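Side-chain contacts in putative exported protein (Bacteroides fragilis NCTC 9343, PDB 3IEE), which is of unknown function but is probably exported, perhaps as a lipoprotein, and folds as a long all-helical protein: residues K42-N47 with D257-T262; Y143-F148 with M182-N187; F154-E159 with V175-S180. All coordinates share one frame; numbering follows the deposited sequence.

Contact 1. Residues K42-N47 with D257-T262; sequences KEKDVN and DYDMLT. With EDO (1,2-ethanediol), chain C.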
loop_
_atom_site.group_PDB
_atom_site.type_symbol
_atom_site.label_atom_id
_atom_site.label_comp_id
_atom_site.label_asym_id
_atom_site.label_seq_id
_atom_site.Cartn_x
_atom_site.Cartn_y
_atom_site.Cartn_z
ATOM N N LYS A 42 -0.897 -1.777 -8.802
ATOM C CA LYS A 42 -1.684 -2.981 -8.528
ATOM C C LYS A 42 -0.680 -4.131 -8.423
ATOM O O LYS A 42 -0.278 -4.681 -9.431
ATOM C CB LYS A 42 -2.700 -3.265 -9.660
ATOM C CG LYS A 42 -3.838 -2.248 -9.862
ATOM C CD LYS A 42 -4.652 -2.547 -11.149
ATOM C CE LYS A 42 -5.650 -1.428 -11.513
ATOM N NZ LYS A 42 -6.150 -1.556 -12.930
ATOM N N GLU A 43 -0.289 -4.494 -7.199
ATOM C CA GLU A 43 0.900 -5.345 -7.045
ATOM C C GLU A 43 0.749 -6.699 -7.760
ATOM O O GLU A 43 1.692 -7.201 -8.332
ATOM C CB GLU A 43 1.209 -5.594 -5.579
ATOM C CG GLU A 43 1.596 -4.350 -4.740
ATOM C CD GLU A 43 0.439 -3.383 -4.413
ATOM O OE1 GLU A 43 -0.798 -3.705 -4.547
ATOM O OE2 GLU A 43 0.818 -2.285 -3.971
ATOM N N LYS A 44 -0.430 -7.321 -7.672
ATOM C CA LYS A 44 -0.608 -8.598 -8.382
ATOM C C LYS A 44 -0.531 -8.474 -9.928
ATOM O O LYS A 44 -0.036 -9.408 -10.593
ATOM C CB LYS A 44 -1.875 -9.327 -7.897
ATOM C CG LYS A 44 -1.589 -10.171 -6.616
ATOM C CD LYS A 44 -2.877 -10.766 -6.008
ATOM C CE LYS A 44 -3.149 -12.180 -6.417
ATOM N NZ LYS A 44 -4.374 -12.650 -5.689
ATOM N N ASP A 45 -1.006 -7.350 -10.484
ATOM C CA ASP A 45 -0.908 -7.065 -11.918
ATOM C C ASP A 45 0.546 -6.861 -12.314
ATOM O O ASP A 45 1.009 -7.395 -13.336
ATOM C CB ASP A 45 -1.729 -5.853 -12.342
ATOM C CG ASP A 45 -3.248 -6.113 -12.302
ATOM O OD1 ASP A 45 -3.648 -7.222 -11.927
ATOM O OD2 ASP A 45 -4.029 -5.196 -12.650
ATOM N N VAL A 46 1.288 -6.110 -11.496
ATOM C CA VAL A 46 2.698 -5.940 -11.770
ATOM C C VAL A 46 3.451 -7.284 -11.729
ATOM O O VAL A 46 4.258 -7.562 -12.621
ATOM C CB VAL A 46 3.325 -4.910 -10.809
ATOM C CG1 VAL A 46 4.858 -4.803 -11.027
ATOM C CG2 VAL A 46 2.629 -3.522 -10.971
ATOM N N ASN A 47 3.181 -8.112 -10.709
ATOM C CA ASN A 47 3.702 -9.488 -10.604
ATOM C C ASN A 47 3.407 -10.326 -11.872
ATOM O O ASN A 47 4.279 -11.074 -12.371
ATOM C CB ASN A 47 3.067 -10.224 -9.415
ATOM C CG ASN A 47 3.553 -9.723 -8.048
ATOM O OD1 ASN A 47 4.494 -8.944 -7.972
ATOM N ND2 ASN A 47 2.902 -10.189 -6.974
ATOM N N ASP A 257 -0.864 -17.634 0.064
ATOM C CA ASP A 257 -0.480 -16.921 1.295
ATOM C C ASP A 257 -0.946 -15.468 1.239
ATOM O O ASP A 257 -1.518 -14.971 2.214
ATOM C CB ASP A 257 1.024 -17.041 1.531
ATOM C CG ASP A 257 1.432 -18.440 2.025
ATOM O OD1 ASP A 257 0.603 -19.152 2.620
ATOM O OD2 ASP A 257 2.589 -18.822 1.832
ATOM N N TYR A 258 -0.742 -14.797 0.101
ATOM C CA TYR A 258 -1.183 -13.424 -0.036
ATOM C C TYR A 258 -2.667 -13.275 0.170
ATOM O O TYR A 258 -3.131 -12.409 0.896
ATOM C CB TYR A 258 -0.790 -12.838 -1.391
ATOM C CG TYR A 258 -1.256 -11.390 -1.561
ATOM C CD1 TYR A 258 -0.512 -10.311 -1.046
ATOM C CD2 TYR A 258 -2.416 -11.095 -2.255
ATOM C CE1 TYR A 258 -0.921 -9.009 -1.241
ATOM C CE2 TYR A 258 -2.841 -9.767 -2.436
ATOM C CZ TYR A 258 -2.072 -8.730 -1.920
ATOM O OH TYR A 258 -2.537 -7.424 -2.076
ATOM N N ASP A 259 -3.413 -14.169 -0.478
ATOM C CA ASP A 259 -4.852 -14.148 -0.412
ATOM C C ASP A 259 -5.318 -14.525 1.019
ATOM O O ASP A 259 -6.319 -14.015 1.497
ATOM C CB ASP A 259 -5.402 -15.116 -1.441
ATOM C CG ASP A 259 -5.148 -14.645 -2.882
ATOM O OD1 ASP A 259 -4.785 -13.442 -3.126
ATOM O OD2 ASP A 259 -5.309 -15.515 -3.759
HETATM N N MSE A 260 -4.589 -15.405 1.707
HETATM C CA MSE A 260 -4.934 -15.710 3.094
HETATM C C MSE A 260 -4.821 -14.432 3.934
HETATM O O MSE A 260 -5.717 -14.094 4.730
HETATM C CB MSE A 260 -4.013 -16.766 3.692
HETATM C CG MSE A 260 -4.393 -17.172 5.075
HETATM SE SE MSE A 260 -3.101 -18.514 5.719
HETATM C CE MSE A 260 -1.464 -17.428 5.689
ATOM N N LEU A 261 -3.702 -13.733 3.754
ATOM C CA LEU A 261 -3.453 -12.518 4.540
ATOM C C LEU A 261 -4.468 -11.409 4.191
ATOM O O LEU A 261 -4.961 -10.723 5.103
ATOM C CB LEU A 261 -2.030 -12.022 4.330
ATOM C CG LEU A 261 -0.924 -12.923 4.901
ATOM C CD1 LEU A 261 0.471 -12.409 4.536
ATOM C CD2 LEU A 261 -1.029 -13.089 6.419
ATOM N N THR A 262 -4.743 -11.220 2.889
ATOM C CA THR A 262 -5.608 -10.105 2.466
ATOM C C THR A 262 -6.976 -10.446 2.990
ATOM O O THR A 262 -7.688 -9.606 3.504
ATOM C CB THR A 262 -5.651 -9.913 0.945
ATOM O OG1 THR A 262 -6.167 -11.090 0.341
ATOM C CG2 THR A 262 -4.293 -9.583 0.361
HETATM C C1 EDO C . 4.727 -5.193 -7.364
HETATM O O1 EDO C . 4.799 -6.343 -6.487
HETATM C C2 EDO C . 5.710 -4.111 -6.908
HETATM O O2 EDO C . 5.613 -2.938 -7.739
HETATM O O HOH W 1 -1.046 -5.331 -2.153
#

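Contact 2. Residues Y143-F148 with M182-N187; sequences YKQNIF and MQSILN. With EDO (1,2-ethanediol), chain E.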
loop_
_atom_site.group_PDB
_atom_site.type_symbol
_atom_site.label_atom_id
_atom_site.label_comp_id
_atom_site.label_asym_id
_atom_site.label_seq_id
_atom_site.Cartn_x
_atom_site.Cartn_y
_atom_site.Cartn_z
ATOM N N TYR A 143 7.990 4.446 -3.999
ATOM C CA TYR A 143 7.338 5.758 -4.089
ATOM C C TYR A 143 5.948 5.752 -3.430
ATOM O O TYR A 143 5.573 6.682 -2.674
ATOM C CB TYR A 143 7.171 6.174 -5.534
ATOM C CG TYR A 143 8.410 6.612 -6.285
ATOM C CD1 TYR A 143 9.164 7.697 -5.832
ATOM C CD2 TYR A 143 8.758 5.997 -7.485
ATOM C CE1 TYR A 143 10.248 8.148 -6.550
ATOM C CE2 TYR A 143 9.854 6.420 -8.184
ATOM C CZ TYR A 143 10.584 7.490 -7.717
ATOM O OH TYR A 143 11.687 7.904 -8.411
ATOM N N LYS A 144 5.192 4.669 -3.661
ATOM C CA LYS A 144 3.854 4.519 -3.096
ATOM C C LYS A 144 3.927 4.510 -1.544
ATOM O O LYS A 144 3.209 5.239 -0.846
ATOM C CB LYS A 144 3.257 3.229 -3.610
ATOM C CG LYS A 144 1.957 2.796 -2.948
ATOM C CD LYS A 144 1.269 1.698 -3.724
ATOM C CE LYS A 144 0.036 1.078 -3.022
ATOM N NZ LYS A 144 -0.626 0.007 -3.847
ATOM N N GLN A 145 4.791 3.666 -0.994
ATOM C CA GLN A 145 4.906 3.622 0.439
ATOM C C GLN A 145 5.418 4.968 0.999
ATOM O O GLN A 145 4.966 5.410 2.088
ATOM C CB GLN A 145 5.796 2.466 0.936
ATOM C CG GLN A 145 5.796 2.334 2.477
ATOM C CD GLN A 145 4.399 2.107 3.063
ATOM O OE1 GLN A 145 3.675 1.199 2.653
ATOM N NE2 GLN A 145 4.006 2.964 4.008
ATOM N N ASN A 146 6.374 5.598 0.283
ATOM C CA ASN A 146 6.880 6.920 0.675
ATOM C C ASN A 146 5.737 7.935 0.871
ATOM O O ASN A 146 5.742 8.725 1.811
ATOM C CB ASN A 146 7.825 7.504 -0.369
ATOM C CG ASN A 146 9.204 6.876 -0.370
ATOM O OD1 ASN A 146 9.560 6.062 0.497
ATOM N ND2 ASN A 146 10.014 7.279 -1.368
ATOM N N ILE A 147 4.798 7.929 -0.061
ATOM C CA ILE A 147 3.654 8.861 0.005
ATOM C C ILE A 147 2.837 8.623 1.288
ATOM O O ILE A 147 2.568 9.581 2.037
ATOM C CB ILE A 147 2.844 8.762 -1.284
ATOM C CG1 ILE A 147 3.642 9.355 -2.459
ATOM C CG2 ILE A 147 1.462 9.490 -1.149
ATOM C CD1 ILE A 147 3.251 8.865 -3.752
ATOM N N PHE A 148 2.506 7.357 1.585
ATOM C CA PHE A 148 1.794 7.029 2.826
ATOM C C PHE A 148 2.572 7.485 4.036
ATOM O O PHE A 148 2.021 8.054 4.996
ATOM C CB PHE A 148 1.436 5.535 2.876
ATOM C CG PHE A 148 0.410 5.141 1.886
ATOM C CD1 PHE A 148 -0.813 5.817 1.812
ATOM C CD2 PHE A 148 0.622 4.099 0.990
ATOM C CE1 PHE A 148 -1.799 5.435 0.861
ATOM C CE2 PHE A 148 -0.360 3.686 0.082
ATOM C CZ PHE A 148 -1.568 4.380 0.005
HETATM N N MSE A 182 -1.590 -2.822 8.368
HETATM C CA MSE A 182 -1.873 -4.115 7.710
HETATM C C MSE A 182 -1.773 -4.011 6.184
HETATM O O MSE A 182 -1.183 -4.887 5.534
HETATM C CB MSE A 182 -3.213 -4.687 8.141
HETATM C CG MSE A 182 -3.175 -5.171 9.614
HETATM SE SE MSE A 182 -4.815 -6.131 10.079
HETATM C CE MSE A 182 -5.995 -4.588 10.304
ATOM N N GLN A 183 -2.309 -2.936 5.624
ATOM C CA GLN A 183 -2.247 -2.758 4.162
ATOM C C GLN A 183 -0.805 -2.576 3.694
ATOM O O GLN A 183 -0.417 -3.045 2.619
ATOM C CB GLN A 183 -3.148 -1.588 3.728
ATOM C CG GLN A 183 -3.305 -1.451 2.237
ATOM C CD GLN A 183 -3.981 -2.661 1.618
ATOM O OE1 GLN A 183 -5.144 -2.921 1.906
ATOM N NE2 GLN A 183 -3.254 -3.423 0.789
ATOM N N SER A 184 -0.011 -1.880 4.494
ATOM C CA SER A 184 1.406 -1.689 4.171
ATOM C C SER A 184 2.139 -3.044 4.144
ATOM O O SER A 184 3.018 -3.329 3.299
ATOM C CB SER A 184 2.062 -0.764 5.193
ATOM O OG SER A 184 3.336 -0.462 4.727
ATOM N N ILE A 185 1.793 -3.897 5.117
ATOM C CA ILE A 185 2.398 -5.225 5.184
ATOM C C ILE A 185 1.984 -6.062 3.968
ATOM O O ILE A 185 2.823 -6.753 3.322
ATOM C CB ILE A 185 1.995 -5.957 6.497
ATOM C CG1 ILE A 185 2.685 -5.270 7.710
ATOM C CG2 ILE A 185 2.254 -7.494 6.361
ATOM C CD1 ILE A 185 2.121 -5.603 9.104
ATOM N N LEU A 186 0.698 -6.008 3.621
ATOM C CA LEU A 186 0.201 -6.697 2.392
ATOM C C LEU A 186 0.963 -6.247 1.129
ATOM O O LEU A 186 1.411 -7.082 0.315
ATOM C CB LEU A 186 -1.296 -6.480 2.206
ATOM C CG LEU A 186 -2.204 -7.163 3.249
ATOM C CD1 LEU A 186 -3.631 -6.692 3.041
ATOM C CD2 LEU A 186 -2.075 -8.669 3.207
ATOM N N ASN A 187 1.107 -4.948 0.980
ATOM C CA ASN A 187 1.806 -4.369 -0.188
ATOM C C ASN A 187 3.275 -4.785 -0.279
ATOM O O ASN A 187 3.816 -4.981 -1.391
ATOM C CB ASN A 187 1.690 -2.818 -0.231
ATOM C CG ASN A 187 0.245 -2.324 -0.350
ATOM O OD1 ASN A 187 -0.663 -3.073 -0.699
ATOM N ND2 ASN A 187 0.042 -1.063 -0.003
HETATM C C1 EDO E . 12.392 5.450 -2.621
HETATM O O1 EDO E . 12.978 6.390 -1.708
HETATM C C2 EDO E . 12.387 5.955 -4.064
HETATM O O2 EDO E . 12.336 4.844 -4.977
HETATM O O HOH W 2 -2.732 -0.438 -1.930
HETATM O O HOH W 3 4.684 -1.281 2.229
HETATM O O HOH W 4 2.247 0.892 0.258
#

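Contact 3. Residues F154-E159 with V175-S180; sequences FTEQAE and VRKMSS. With EDO (1,2-ethanediol), chain B; EDO (1,2-ethanediol), chain H.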
loop_
_atom_site.group_PDB
_atom_site.type_symbol
_atom_site.label_atom_id
_atom_site.label_comp_id
_atom_site.label_asym_id
_atom_site.label_seq_id
_atom_site.Cartn_x
_atom_site.Cartn_y
_atom_site.Cartn_z
ATOM N N PHE A 154 0.420 13.761 9.428
ATOM C CA PHE A 154 -0.555 14.823 9.169
ATOM C C PHE A 154 -1.978 14.303 9.242
ATOM O O PHE A 154 -2.859 14.983 9.786
ATOM C CB PHE A 154 -0.254 15.462 7.824
ATOM C CG PHE A 154 1.144 16.007 7.778
ATOM C CD1 PHE A 154 1.574 16.872 8.812
ATOM C CD2 PHE A 154 2.065 15.546 6.876
ATOM C CE1 PHE A 154 2.906 17.357 8.861
ATOM C CE2 PHE A 154 3.409 16.054 6.904
ATOM C CZ PHE A 154 3.814 16.932 7.918
ATOM N N THR A 155 -2.188 13.073 8.784
ATOM C CA THR A 155 -3.530 12.472 8.918
ATOM C C THR A 155 -3.857 12.208 10.393
ATOM O O THR A 155 -5.010 12.391 10.842
ATOM C CB THR A 155 -3.685 11.177 8.091
ATOM O OG1 THR A 155 -2.688 10.225 8.520
ATOM C CG2 THR A 155 -3.541 11.452 6.541
ATOM N N GLU A 156 -2.846 11.856 11.179
ATOM C CA GLU A 156 -3.064 11.642 12.598
ATOM C C GLU A 156 -3.533 12.958 13.286
ATOM O O GLU A 156 -4.491 12.983 14.024
ATOM C CB GLU A 156 -1.784 11.154 13.233
ATOM C CG GLU A 156 -1.943 10.848 14.699
ATOM C CD GLU A 156 -0.702 10.132 15.189
ATOM O OE1 GLU A 156 0.258 10.847 15.510
ATOM O OE2 GLU A 156 -0.678 8.868 15.137
ATOM N N GLN A 157 -2.831 14.042 13.007
ATOM C CA GLN A 157 -3.243 15.366 13.477
ATOM C C GLN A 157 -4.646 15.757 13.022
ATOM O O GLN A 157 -5.430 16.333 13.805
ATOM C CB GLN A 157 -2.216 16.437 13.046
ATOM C CG GLN A 157 -0.876 16.305 13.796
ATOM C CD GLN A 157 -1.054 16.148 15.329
ATOM O OE1 GLN A 157 -1.755 16.945 15.974
ATOM N NE2 GLN A 157 -0.451 15.089 15.903
ATOM N N ALA A 158 -4.984 15.426 11.772
ATOM C CA ALA A 158 -6.281 15.780 11.168
ATOM C C ALA A 158 -7.407 14.998 11.873
ATOM O O ALA A 158 -8.494 15.563 12.194
ATOM C CB ALA A 158 -6.251 15.509 9.675
ATOM N N GLU A 159 -7.145 13.718 12.131
ATOM C CA GLU A 159 -8.102 12.896 12.923
ATOM C C GLU A 159 -8.420 13.458 14.287
ATOM O O GLU A 159 -9.567 13.444 14.739
ATOM C CB GLU A 159 -7.644 11.423 13.024
ATOM C CG GLU A 159 -7.578 10.693 11.732
ATOM C CD GLU A 159 -6.855 9.347 11.810
ATOM O OE1 GLU A 159 -6.404 9.005 12.905
ATOM O OE2 GLU A 159 -6.706 8.672 10.745
ATOM N N VAL A 175 -8.101 1.860 15.001
ATOM C CA VAL A 175 -8.538 1.064 13.862
ATOM C C VAL A 175 -7.969 1.609 12.550
ATOM O O VAL A 175 -7.480 0.847 11.688
ATOM C CB VAL A 175 -10.100 1.006 13.756
ATOM C CG1 VAL A 175 -10.535 0.286 12.447
ATOM C CG2 VAL A 175 -10.733 0.339 15.019
ATOM N N ARG A 176 -8.033 2.935 12.371
ATOM C CA ARG A 176 -7.532 3.526 11.141
ATOM C C ARG A 176 -6.028 3.324 11.014
ATOM O O ARG A 176 -5.556 2.974 9.977
ATOM C CB ARG A 176 -7.910 5.010 11.055
ATOM C CG ARG A 176 -9.413 5.259 11.081
ATOM C CD ARG A 176 -9.768 6.749 11.223
ATOM N NE ARG A 176 -9.345 7.560 10.040
ATOM C CZ ARG A 176 -10.087 7.811 8.953
ATOM N NH1 ARG A 176 -11.285 7.309 8.816
ATOM N NH2 ARG A 176 -9.623 8.586 7.973
ATOM N N LYS A 177 -5.308 3.438 12.116
ATOM C CA LYS A 177 -3.851 3.309 12.109
ATOM C C LYS A 177 -3.461 1.873 11.787
ATOM O O LYS A 177 -2.646 1.595 10.892
ATOM C CB LYS A 177 -3.249 3.731 13.440
ATOM C CG LYS A 177 -1.739 3.655 13.452
ATOM C CD LYS A 177 -1.121 4.635 12.502
ATOM C CE LYS A 177 0.403 4.750 12.706
ATOM N NZ LYS A 177 0.682 5.639 13.877
HETATM N N MSE A 178 -4.044 0.921 12.510
HETATM C CA MSE A 178 -3.703 -0.481 12.280
HETATM C C MSE A 178 -4.138 -1.006 10.920
HETATM O O MSE A 178 -3.465 -1.840 10.303
HETATM C CB MSE A 178 -4.293 -1.307 13.385
HETATM C CG MSE A 178 -3.533 -1.031 14.675
HETATM SE SE MSE A 178 -3.993 -2.304 16.129
HETATM C CE MSE A 178 -5.434 -1.384 16.772
ATOM N N SER A 179 -5.254 -0.514 10.426
ATOM C CA SER A 179 -5.690 -0.915 9.078
ATOM C C SER A 179 -4.649 -0.458 8.030
ATOM O O SER A 179 -4.320 -1.187 7.080
ATOM C CB SER A 179 -7.060 -0.326 8.796
ATOM O OG SER A 179 -8.040 -0.913 9.639
ATOM N N SER A 180 -4.119 0.749 8.197
ATOM C CA SER A 180 -3.036 1.237 7.297
ATOM C C SER A 180 -1.772 0.369 7.401
ATOM O O SER A 180 -1.143 0.034 6.403
ATOM C CB SER A 180 -2.674 2.697 7.591
ATOM O OG SER A 180 -3.785 3.542 7.281
HETATM C C1 EDO B . -6.140 6.993 7.687
HETATM O O1 EDO B . -7.473 6.524 7.539
HETATM C C2 EDO B . -6.044 8.494 7.411
HETATM O O2 EDO B . -6.872 9.334 8.235
HETATM C C1 EDO H . -1.731 1.963 2.922
HETATM O O1 EDO H . -0.635 1.582 3.786
HETATM C C2 EDO H . -2.995 2.347 3.698
HETATM O O2 EDO H . -2.844 3.636 4.354
HETATM O O HOH W 5 -0.061 7.799 12.419
#

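Contact 1. Residues K42-N47 with D257-T262
Lys44, on the first turn of helix 43-56, reaches over to Tyr258 and Asp259 near the start of helix 255-268, a surface bridge between two helices far apart in sequence. The backbones stay well separated, the nearest CA atoms, those of Lys44 and Tyr258, being 9.7 Å apart, so long side chains make the crossing. The lysine CD comes obliquely at CE2 and CD2 of the Tyr258 ring, 3.7 Å from CE2; beyond it the turn at chi3 (97°) sends CE and the ammonium on to Asp259. There Lys44 NZ forms a salt bridge with Asp259 OD1 at 2.7 Å, using the syn lone pair of that oxygen, the one on the side of OD2. The same OD1 lies in the plane of the tyrosine ring, at its edge, so carboxylate, ring and lysine tail form one compact group. Thr262 CG2 covers a face of the ring near its rim, one helical turn further on. At the far end of the ring, Tyr258 OH is hydrogen-bonded (2.6 Å) to a water that in turn gives a weak bond of 2.9 Å to Glu43 OE1, a second, looser link between the segments. On the flank of helix 43-56, an ethanediol, probably from the crystallisation liquor, donates from O1 to Asn47 OD1 (3.0 Å). Helix 169-189 borders both partners: Glu43 touches Asn187, while Leu261 and Thr262 pack on Leu186. Helix 224-247 backs helix 255-268 through Met260 and Leu261.

Contact 2. Residues Y143-F148 with M182-N187
Gln145 leaves its helix with CG opposite the backbone N (chi1 -174°) and then folds at chi2 (58°), which carries its amide to Ser184, whose OG is likewise turned away from its own backbone N. The hydroxyl donates to Gln145 OE1 at 2.7 Å, approaching from well above the carbonyl plane, 60° out of it. Two waters share that oxygen. One donates to Gln145 OE1 and also to the backbone O of Ser184, the latter bond being 2.8 Å long; the other donates to OE1 and accepts from Asn187 ND2 at 3.0 Å. With three donors on OE1 and NE2 bonded to Asp149 OD1, the two ends of the glutamine amide are clearly told apart and its rotation is fixed. Beside it, Lys144 stretches out fully and crosses the Asn187 side chain at about a right angle, its CE 3.7 Å from ND2. Its buried ammonium is held chiefly by Glu43 OE2, with the backbone oxygens of Leu37 and Val41 and a water at 2.9 Å from NZ as further acceptors. That water takes only a weak bond from Asn187 ND2. The contact thus joins antiparallel helices 123-162 and 169-189 through polar groups and water rather than an oily seam. Around it the two helices are covered by others: Ile147 and Phe148 settle against helix 17-40, Tyr143 and Ile147 against helix 87-119, Met182 and Ile185 against helix 197-215, and Leu186 against helix 255-268.

Contact 3. Residues F154-E159 with V175-S180
Glu159 and Arg176 make the tighter of two charged pairs that bridge helices 123-162 and 169-189. Arg176 NE donates to Glu159 OE2 at 2.9 Å, with an N-H...O angle of 161°. The oxygen lies at the edge of the guanidinium, almost in its plane, yet the carboxylate stands nearly upright to it, the two planes 87° apart. This is therefore a single-bond pairing through NE, with the carboxylate oxygen met from above its own plane, and not the flat two-pronged fork. An ethanediol, probably from the crystallisation liquor, takes up the next position: Arg176 NH2 donates to its O2 at 2.9 Å, and that O2 donates to Glu159 OE2 at 2.6 Å, closing a small ring of bonds. The diol's O1 lies over one face of the guanidinium, and its C2 rests on Thr155 CB at 3.6 Å. One turn earlier on helix 123-162, Glu156 pairs with Lys177, the residue next to Arg176: Glu156 OE2 and Lys177 NZ form a long salt bridge of 3.7 Å, bridged by a water that donates to the carboxylate and accepts from NZ at 2.7 Å. Lys177 bends at chi2 and chi4 to bring its amine there, whereas the extended Glu156 chain carries its carboxylate across to it. The arginine chain turns at chi3 (65°), swinging NE toward the glutamate. Farther out, Thr155 and Arg176 lean on Ile27 of helix 17-40, Glu156 and Glu159 touch Met173, and Lys177 touches Gln210 of helix 197-215. Acidic groups on one helix thus face basic groups on the other, with a water and an ethanediol bonded between them. Such pairing probably contributes favourable electrostatics between the two helices, although solvent would be expected to screen it.

In the fold
Contacts 2 and 3 join the same antiparallel helices, 123-162 and 169-189; contact 2 lies near the centre of the chain, contact 3 about 14 Å from it, centre to centre, at the surface. Contact 1, also at the surface and on the opposite side of the chain's centre from contact 3, ties helix 43-56 to helix 255-268. It touches contact 2 through Leu186 and Glu43. The chemistry shifts with place: both surface contacts rest on charged pairs, whereas between its own segments the partly buried middle uses amides, a hydroxyl and waters, the charge of Lys144 being paired with Glu43 of contact 1. In sequence, contact 3 nests within contact 2, and contact 2 within contact 1.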